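Local coordinates for protein cytochrome B5 (Hadesarchaea archaeon YNP_N21, PDB 6NZX) that binds heme in a cytochrome b5-type domain and probably serves in electron transport, at residues M2-E8 / V72-R77. Sequence-based numbering, arbitrary orientation.
Sequences MRVFTKE and VVGVLR
The two ends of the chain pair as parallel strands in this cytochrome b5-like fold, R3-F5 running beside V72-L76 at one edge of the mixed sheet. Three backbone bonds link R3, V75 and F5 to V73, R3 and V75 in turn. The straightest is F5 N to V75 O, at 2.8 Å with an N-H...O angle of 173°. A fourth pair, R77 N to F5 O, is only 2.5 Å apart at the last modelled residue, so its geometry is doubtful. V73 and G74 both face V29 of the next strand, a classic beta bulge. F5 turns the edge of its ring to the bulge, with CE2 3.7 Å from V73 O. Its CG lies beside the backbone N (chi1 -66°), which carries the ring back toward V73. G74 has no CB, and one here would collide with R3 O and with F5 CE2. CE2 also meets V73 CG2 at 4.0 Å. On the other face, V4 CG2 packs on V75 CG2. L76 puts CD1 3.4 Å from F5 O and 3.9 Å from K7 CG, at the start of helix 7-11. An alanine in place of L76 would probably open a gap beside F5 O and leave the K7 chain freer to move. T6 is the N-cap of that helix, and its OG1 bonds to E9 N. The R77 guanidinium lies flat against T6, whose CB sits 3.4 Å above the centre of the plane.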
loop_
_atom_site.group_PDB
_atom_site.type_symbol
_atom_site.label_atom_id
_atom_site.label_comp_id
_atom_site.label_asym_id
_atom_site.label_seq_id
_atom_site.Cartn_x
_atom_site.Cartn_y
_atom_site.Cartn_z
ATOM N N MET A 2 11.879 1.685 -11.143
ATOM C CA MET A 2 11.924 1.148 -9.768
ATOM C C MET A 2 12.637 2.159 -8.863
ATOM O O MET A 2 13.784 2.490 -9.103
ATOM C CB MET A 2 12.669 -0.189 -9.757
ATOM C CG MET A 2 12.380 -1.058 -8.555
ATOM S SD MET A 2 10.682 -1.702 -8.457
ATOM C CE MET A 2 10.069 -1.505 -10.127
ATOM N N ARG A 3 11.939 2.641 -7.830
ATOM C CA ARG A 3 12.477 3.613 -6.907
ATOM C C ARG A 3 12.673 2.983 -5.518
ATOM O O ARG A 3 12.201 1.878 -5.226
ATOM C CB ARG A 3 11.582 4.857 -6.926
ATOM C CG ARG A 3 11.870 5.765 -8.117
ATOM C CD ARG A 3 10.887 6.898 -8.368
ATOM N NE ARG A 3 10.758 7.799 -7.229
ATOM C CZ ARG A 3 9.657 7.947 -6.501
ATOM N NH1 ARG A 3 8.546 7.313 -6.840
ATOM N NH2 ARG A 3 9.675 8.733 -5.437
ATOM N N VAL A 4 13.407 3.710 -4.669
ATOM C CA VAL A 4 13.628 3.371 -3.288
ATOM C C VAL A 4 12.905 4.428 -2.441
ATOM O O VAL A 4 13.183 5.632 -2.560
ATOM C CB VAL A 4 15.123 3.287 -2.926
ATOM C CG1 VAL A 4 15.343 2.927 -1.466
ATOM C CG2 VAL A 4 15.869 2.319 -3.817
ATOM N N PHE A 5 11.970 3.942 -1.613
ATOM C CA PHE A 5 11.128 4.738 -0.759
ATOM C C PHE A 5 11.606 4.560 0.682
ATOM O O PHE A 5 11.882 3.471 1.134
ATOM C CB PHE A 5 9.659 4.310 -0.895
ATOM C CG PHE A 5 9.024 4.556 -2.245
ATOM C CD1 PHE A 5 8.419 5.765 -2.541
ATOM C CD2 PHE A 5 9.013 3.569 -3.223
ATOM C CE1 PHE A 5 7.814 5.980 -3.774
ATOM C CE2 PHE A 5 8.434 3.794 -4.462
ATOM C CZ PHE A 5 7.848 5.004 -4.743
ATOM N N THR A 6 11.733 5.666 1.395
ATOM C CA THR A 6 11.721 5.642 2.826
ATOM C C THR A 6 10.249 5.559 3.256
ATOM O O THR A 6 9.339 5.818 2.453
ATOM C CB THR A 6 12.455 6.867 3.393
ATOM O OG1 THR A 6 11.610 7.991 3.184
ATOM C CG2 THR A 6 13.811 7.111 2.764
ATOM N N LYS A 7 10.022 5.213 4.518
ATOM C CA LYS A 7 8.696 5.139 5.084
ATOM C C LYS A 7 8.093 6.542 5.178
ATOM O O LYS A 7 6.882 6.696 5.095
ATOM C CB LYS A 7 8.722 4.510 6.478
ATOM C CG LYS A 7 8.830 3.000 6.490
ATOM C CD LYS A 7 8.733 2.397 7.871
ATOM C CE LYS A 7 8.588 0.892 7.818
ATOM N NZ LYS A 7 8.953 0.257 9.098
ATOM N N GLU A 8 8.943 7.549 5.391
ATOM C CA GLU A 8 8.478 8.915 5.471
ATOM C C GLU A 8 7.882 9.291 4.111
ATOM O O GLU A 8 6.774 9.791 4.055
ATOM C CB GLU A 8 9.604 9.844 5.924
ATOM C CG GLU A 8 9.106 11.095 6.632
ATOM C CD GLU A 8 10.111 11.693 7.605
ATOM O OE1 GLU A 8 11.329 11.499 7.385
ATOM O OE2 GLU A 8 9.677 12.337 8.589
ATOM N N VAL A 72 4.354 -3.001 -8.912
ATOM C CA VAL A 72 5.400 -2.711 -7.941
ATOM C C VAL A 72 6.120 -1.454 -8.445
ATOM O O VAL A 72 6.639 -1.441 -9.572
ATOM C CB VAL A 72 6.370 -3.895 -7.778
ATOM C CG1 VAL A 72 7.505 -3.586 -6.803
ATOM C CG2 VAL A 72 5.640 -5.161 -7.364
ATOM N N VAL A 73 6.137 -0.408 -7.621
ATOM C CA VAL A 73 6.696 0.868 -8.019
ATOM C C VAL A 73 8.056 1.074 -7.325
ATOM O O VAL A 73 8.818 1.942 -7.683
ATOM C CB VAL A 73 5.701 2.018 -7.754
ATOM C CG1 VAL A 73 4.478 1.904 -8.648
ATOM C CG2 VAL A 73 5.273 2.099 -6.297
ATOM N N GLY A 74 8.401 0.210 -6.378
ATOM C CA GLY A 74 9.719 0.289 -5.790
ATOM C C GLY A 74 9.877 -0.614 -4.586
ATOM O O GLY A 74 9.097 -1.552 -4.375
ATOM N N VAL A 75 10.934 -0.326 -3.821
ATOM C CA VAL A 75 11.267 -1.041 -2.642
ATOM C C VAL A 75 11.316 -0.026 -1.501
ATOM O O VAL A 75 11.547 1.170 -1.733
ATOM C CB VAL A 75 12.580 -1.833 -2.794
ATOM C CG1 VAL A 75 12.487 -2.821 -3.954
ATOM C CG2 VAL A 75 13.801 -0.932 -2.952
ATOM N N LEU A 76 11.082 -0.525 -0.283
ATOM C CA LEU A 76 10.958 0.295 0.881
ATOM C C LEU A 76 12.226 0.146 1.729
ATOM O O LEU A 76 12.535 -0.947 2.175
ATOM C CB LEU A 76 9.697 -0.124 1.634
ATOM C CG LEU A 76 9.458 0.624 2.938
ATOM C CD1 LEU A 76 9.155 2.085 2.679
ATOM C CD2 LEU A 76 8.336 -0.036 3.731
ATOM N N ARG A 77 12.844 1.304 2.002
ATOM C CA ARG A 77 14.269 1.561 2.294
ATOM C C ARG A 77 14.974 0.275 2.718
ATOM O O ARG A 77 15.695 -0.303 1.902
ATOM C CB ARG A 77 14.411 2.705 3.310
ATOM C CG ARG A 77 14.310 2.276 4.768
ATOM C CD ARG A 77 14.365 3.451 5.730
ATOM N NE ARG A 77 13.133 4.242 5.915
ATOM C CZ ARG A 77 13.122 5.440 6.511
ATOM N NH1 ARG A 77 14.272 6.046 6.761
ATOM N NH2 ARG A 77 11.991 6.054 6.846
#